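Local structure of BIFUNCTIONAL PROTEIN Proline utilization A (PutA) (Corynebacterium freiburgense, 5UX5) at residues A[968-973]-A[1057-1062]; A[882-887]-A[958-963]. The protein catalyses the two-step oxidation of proline to glutamate, joining an FAD-dependent proline dehydrogenase and an NAD-dependent glutamate semialdehyde dehydrogenase in one chain. All coordinates share one frame; numbering follows the deposited sequence.

Interaction 1. Residues A[968-973]-A[1057-1062]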
# COMPACT_ATOMS: atom_id res chain seq x y z
N VAL A 968 13.51 -5.48 4.26
CA VAL A 968 14.91 -5.92 4.27
C VAL A 968 15.59 -5.65 2.93
O VAL A 968 15.02 -5.88 1.86
CB VAL A 968 14.98 -7.42 4.63
CG1 VAL A 968 16.33 -7.99 4.38
CG2 VAL A 968 14.62 -7.61 6.09
N PHE A 969 16.83 -5.16 3.00
CA PHE A 969 17.67 -4.92 1.83
C PHE A 969 18.90 -5.81 1.96
O PHE A 969 19.67 -5.67 2.91
CB PHE A 969 18.09 -3.45 1.74
CG PHE A 969 18.94 -3.15 0.55
CD1 PHE A 969 18.36 -2.99 -0.70
CD2 PHE A 969 20.33 -3.05 0.66
CE1 PHE A 969 19.16 -2.73 -1.81
CE2 PHE A 969 21.12 -2.80 -0.45
CZ PHE A 969 20.54 -2.65 -1.69
N ARG A 970 19.06 -6.74 1.02
CA ARG A 970 20.11 -7.72 1.14
C ARG A 970 20.71 -8.00 -0.23
O ARG A 970 20.12 -7.69 -1.27
CB ARG A 970 19.62 -9.03 1.79
CG ARG A 970 18.59 -9.80 1.02
CD ARG A 970 18.12 -11.04 1.78
NE ARG A 970 17.31 -11.93 0.95
CZ ARG A 970 17.01 -13.18 1.27
NH1 ARG A 970 17.46 -13.71 2.40
NH2 ARG A 970 16.25 -13.91 0.46
N TYR A 971 21.88 -8.62 -0.20
CA TYR A 971 22.57 -9.02 -1.41
C TYR A 971 22.50 -10.53 -1.56
O TYR A 971 22.72 -11.25 -0.59
CB TYR A 971 24.02 -8.52 -1.36
CG TYR A 971 24.14 -7.02 -1.26
CD1 TYR A 971 24.07 -6.38 -0.03
CD2 TYR A 971 24.29 -6.22 -2.41
CE1 TYR A 971 24.20 -4.99 0.07
CE2 TYR A 971 24.40 -4.83 -2.32
CZ TYR A 971 24.35 -4.23 -1.08
OH TYR A 971 24.48 -2.88 -0.97
N ARG A 972 22.17 -11.00 -2.75
CA ARG A 972 22.16 -12.43 -3.08
C ARG A 972 23.31 -12.77 -4.04
O ARG A 972 23.67 -11.94 -4.88
CB ARG A 972 20.86 -12.89 -3.75
CG ARG A 972 19.61 -12.57 -3.00
CD ARG A 972 19.66 -13.25 -1.67
NE ARG A 972 19.29 -14.65 -1.74
CZ ARG A 972 19.37 -15.47 -0.70
NH1 ARG A 972 19.80 -14.99 0.45
NH2 ARG A 972 18.99 -16.75 -0.82
N PRO A 973 23.85 -13.98 -3.98
CA PRO A 973 25.00 -14.30 -4.83
C PRO A 973 24.60 -14.40 -6.29
O PRO A 973 23.56 -14.98 -6.61
CB PRO A 973 25.48 -15.65 -4.29
CG PRO A 973 24.25 -16.27 -3.78
CD PRO A 973 23.42 -15.15 -3.20
N LYS A 1057 23.49 -9.83 -6.51
CA LYS A 1057 22.21 -9.33 -6.98
C LYS A 1057 21.46 -8.71 -5.80
O LYS A 1057 21.17 -9.39 -4.81
CB LYS A 1057 21.39 -10.47 -7.58
CG LYS A 1057 21.98 -11.16 -8.80
CD LYS A 1057 21.03 -12.26 -9.25
CE LYS A 1057 20.86 -13.28 -8.14
NZ LYS A 1057 20.32 -14.60 -8.57
N GLU A 1058 21.12 -7.43 -5.91
CA GLU A 1058 20.41 -6.78 -4.83
C GLU A 1058 18.99 -7.34 -4.74
O GLU A 1058 18.40 -7.74 -5.76
CB GLU A 1058 20.37 -5.27 -5.05
CG GLU A 1058 21.75 -4.64 -5.14
CD GLU A 1058 21.73 -3.15 -5.43
OE1 GLU A 1058 22.83 -2.56 -5.56
OE2 GLU A 1058 20.62 -2.59 -5.56
N GLN A 1059 18.43 -7.36 -3.52
CA GLN A 1059 17.07 -7.86 -3.31
C GLN A 1059 16.40 -7.21 -2.10
O GLN A 1059 16.98 -7.13 -1.02
CB GLN A 1059 17.05 -9.38 -3.12
CG GLN A 1059 15.68 -9.97 -2.82
CD GLN A 1059 15.72 -11.45 -2.57
OE1 GLN A 1059 16.33 -11.90 -1.61
NE2 GLN A 1059 15.03 -12.22 -3.42
N ALA A 1060 15.13 -6.83 -2.28
CA ALA A 1060 14.29 -6.31 -1.20
C ALA A 1060 13.25 -7.36 -0.81
O ALA A 1060 12.55 -7.88 -1.67
CB ALA A 1060 13.57 -5.04 -1.63
N VAL A 1061 13.17 -7.67 0.49
CA VAL A 1061 12.19 -8.63 1.00
C VAL A 1061 11.30 -7.90 2.00
O VAL A 1061 11.75 -7.54 3.10
CB VAL A 1061 12.84 -9.85 1.66
CG1 VAL A 1061 11.78 -10.91 1.94
CG2 VAL A 1061 13.95 -10.42 0.79
N SER A 1062 10.02 -7.75 1.65
CA SER A 1062 9.05 -7.01 2.44
C SER A 1062 8.02 -7.99 2.98
O SER A 1062 7.37 -8.68 2.19
CB SER A 1062 8.38 -5.94 1.60
OG SER A 1062 7.41 -5.27 2.37

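Interaction 2. Residues A[882-887]-A[958-963]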
# COMPACT_ATOMS: atom_id res chain seq x y z
N VAL A 882 10.25 4.12 -1.88
CA VAL A 882 11.67 4.48 -1.85
C VAL A 882 12.28 4.08 -0.52
O VAL A 882 11.69 4.29 0.54
CB VAL A 882 11.86 5.98 -2.09
CG1 VAL A 882 13.29 6.35 -1.77
CG2 VAL A 882 11.51 6.34 -3.50
N GLN A 883 13.43 3.42 -0.59
CA GLN A 883 14.21 2.98 0.56
C GLN A 883 13.56 1.87 1.36
O GLN A 883 14.26 1.01 1.90
CB GLN A 883 14.55 4.16 1.45
CG GLN A 883 15.55 3.78 2.47
CD GLN A 883 15.66 4.80 3.58
OE1 GLN A 883 16.77 5.18 3.95
NE2 GLN A 883 14.51 5.25 4.10
N ARG A 884 12.22 1.86 1.47
CA ARG A 884 11.54 0.72 2.09
C ARG A 884 11.69 -0.52 1.24
O ARG A 884 12.05 -1.59 1.74
CB ARG A 884 10.06 1.02 2.30
CG ARG A 884 9.69 1.87 3.47
CD ARG A 884 8.20 1.76 3.71
NE ARG A 884 7.64 2.90 4.43
CZ ARG A 884 6.33 3.11 4.57
NH1 ARG A 884 5.48 2.26 4.04
NH2 ARG A 884 5.88 4.16 5.22
N GLN A 885 11.33 -0.42 -0.04
CA GLN A 885 11.46 -1.50 -1.02
C GLN A 885 12.17 -0.90 -2.23
O GLN A 885 11.53 -0.40 -3.16
CB GLN A 885 10.11 -2.09 -1.41
CG GLN A 885 9.29 -2.59 -0.23
CD GLN A 885 8.30 -1.55 0.26
OE1 GLN A 885 7.93 -0.64 -0.50
NE2 GLN A 885 7.89 -1.65 1.53
N PRO A 886 13.50 -0.85 -2.20
CA PRO A 886 14.25 -0.48 -3.40
C PRO A 886 13.83 -1.38 -4.56
O PRO A 886 13.64 -2.58 -4.39
CB PRO A 886 15.70 -0.72 -2.99
CG PRO A 886 15.68 -0.62 -1.49
CD PRO A 886 14.38 -1.14 -1.06
N PHE A 887 13.68 -0.79 -5.74
CA PHE A 887 12.97 -1.47 -6.81
C PHE A 887 13.92 -1.80 -7.98
O PHE A 887 14.70 -0.94 -8.42
CB PHE A 887 11.80 -0.62 -7.29
CG PHE A 887 10.87 -1.33 -8.23
CD1 PHE A 887 9.91 -2.19 -7.74
CD2 PHE A 887 10.97 -1.15 -9.61
CE1 PHE A 887 9.05 -2.87 -8.60
CE2 PHE A 887 10.12 -1.81 -10.47
CZ PHE A 887 9.16 -2.68 -9.97
N ASP A 958 17.39 -3.53 7.39
CA ASP A 958 16.07 -2.88 7.38
C ASP A 958 16.29 -1.41 7.71
O ASP A 958 16.47 -1.05 8.87
CB ASP A 958 15.13 -3.56 8.37
CG ASP A 958 13.70 -3.07 8.29
OD1 ASP A 958 13.49 -1.88 7.95
OD2 ASP A 958 12.79 -3.89 8.59
N PHE A 959 16.31 -0.56 6.68
CA PHE A 959 16.58 0.87 6.88
C PHE A 959 15.41 1.62 7.52
O PHE A 959 15.63 2.63 8.20
CB PHE A 959 16.92 1.54 5.54
CG PHE A 959 18.13 1.00 4.85
CD1 PHE A 959 19.41 1.27 5.32
CD2 PHE A 959 17.99 0.23 3.69
CE1 PHE A 959 20.51 0.77 4.68
CE2 PHE A 959 19.10 -0.28 3.04
CZ PHE A 959 20.36 -0.02 3.54
N THR A 960 14.16 1.19 7.33
CA THR A 960 13.08 2.06 7.75
C THR A 960 12.54 1.69 9.12
O THR A 960 12.02 2.55 9.83
CB THR A 960 11.94 2.10 6.71
OG1 THR A 960 11.67 0.80 6.22
CG2 THR A 960 12.29 3.03 5.50
N GLY A 961 12.65 0.42 9.51
CA GLY A 961 12.39 0.01 10.88
C GLY A 961 10.97 0.11 11.35
O GLY A 961 10.76 0.22 12.56
N LEU A 962 9.98 -0.01 10.45
CA LEU A 962 8.57 0.02 10.81
C LEU A 962 8.22 -1.13 11.74
O LEU A 962 8.77 -2.22 11.62
CB LEU A 962 7.68 -0.11 9.58
CG LEU A 962 7.88 0.88 8.45
CD1 LEU A 962 6.86 0.66 7.35
CD2 LEU A 962 7.74 2.22 8.99
N ARG A 963 7.27 -0.91 12.66
CA ARG A 963 6.78 -2.01 13.49
C ARG A 963 6.01 -3.04 12.66
O ARG A 963 6.30 -4.24 12.72
CB ARG A 963 5.94 -1.47 14.65
CG ARG A 963 6.71 -1.21 15.95
CD ARG A 963 6.06 -0.14 16.88
NE ARG A 963 6.21 1.22 16.33
CZ ARG A 963 5.21 1.98 15.87
NH1 ARG A 963 5.47 3.20 15.38
NH2 ARG A 963 3.94 1.53 15.89

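Interaction 1. Residues A[968-973]-A[1057-1062]
Strand 968-973 runs antiparallel to strand 1057-1062, their short axes inclined at 140° and 4.6 Å apart at closest approach. Val968, Arg970 and Arg972 form the hydrogen-bonded pairs with Val1061, Gln1059 and Lys1057, each pair closing two backbone bonds; at one end Lys1057 N reaches Arg972 O at 2.7 Å. The side chains of these three pairs share one face of the sheet. There Arg970 sets CG between its own backbone N and carbonyl carbon (chi1 64°) and then extends, lying beside the equally extended Gln1059. Its NE and NH2 both donate to Gln1059 OE1, at 2.7 and 2.9 Å, with the guanidinium and amide planes only 15° apart. Gln1059 NE2 donates a hydrogen bond to Val868 O, so both ends of the amide are held, and a neutral residue with an acceptor and a donor suits the place. Val1061 CG2 packs 3.7 Å from Arg970 NE.

The pairing attaches the C-terminal domain to the aldehyde dehydrogenase part: strand 1056-1064 also runs parallel to strand 870-873 of that part, while strand 965-980 continues into the C-terminal sheet. Arg972 bends back, bringing NH1 over one face of the Arg970 guanidinium, toward its rim; the salt bridges of Arg970 to Glu956 and of Arg972 to Glu864 probably offset this closeness of like charges.

Phe969, Tyr971, Glu1058 and Ala1060 occupy the other face. The methylene CG of Glu1058 lies 3.9 Å from Tyr971 CE2, and the extended Glu1058 chain carries OE2 to the edge of the Phe969 ring, near its plane, 3.9 Å from CZ. Asn905 and the backbone N of Lys900 bind this buried carboxylate, whereas Tyr971 OH bonds to Glu952. Ala1060, the non-hydrogen-bonded partner of Phe969, puts only a methyl on this face.

Interaction 2. Residues A[882-887]-A[958-963]
Thr960 turns its methyl CG2 anti to its carbonyl carbon and beside its backbone N (chi1 43° for OG1), which places that methyl between the side chains of Gln883 and Arg884. Its own loop is held by an Asx motif: Asp958 OD1 accepts from Gly961 N at 2.9 Å, approached from above the carboxylate plane, and the turn so formed presents Phe959, Thr960 and Leu962 to the facing loop 882-887. Gly961, with positive phi, suits the bend.

No hydrogen bond crosses between the two loops; apolar carbons of Phe959, Thr960 and Leu962 pack on the side chains of Gln883 and Arg884, including their flat polar ends. Thr960 CG2 lies 3.4 Å from Gln883 NE2 and 3.5 Å from Arg884 CG, the arginine chain crossing the threonine at about a right angle. Gln883 runs extended past Thr960, bringing its OE1 to 4.0 Å from Phe959 CB, with the amide plane nearly parallel to the phenylalanine ring. That same oxygen accepts from Arg569 NH2, on helix 550-574, which should help to fix how the amide is turned.

The long, extended Arg884 has a further task. Its NH2 donates to Leu312 O on helix 303-313 of the proline dehydrogenase part, and Glu311 OE1 of that helix accepts a hydrogen bond from Arg963 N. The two loops, one from the aldehyde dehydrogenase part and one leading into strand 965-980, thus meet the proline dehydrogenase part together. Leu962 supplies an apolar cover for the flat cation: Leu962 CD1 sits over the centre of one guanidinium face, 3.7 Å from Arg884 CZ.

In the fold
Both contacts draw on the same stretch of chain near the C-terminal domain, and their centres lie about 12 Å apart. The loop 958-963 runs directly into strand 965-980, so the turn of interaction 2 is followed almost at once by the pairing of interaction 1. Phe969 bridges them: its CB lies 3.6 Å from Phe959 CE2, and its CD1 3.7 Å from Pro886 CG. On the neighbouring strand, Ala1060 CB packs 3.7 Å from Pro886 O. Neither contact includes a residue of the FAD or NAD pockets; together they join the C-terminal region to the aldehyde dehydrogenase part, with interaction 2 also touching the proline dehydrogenase part.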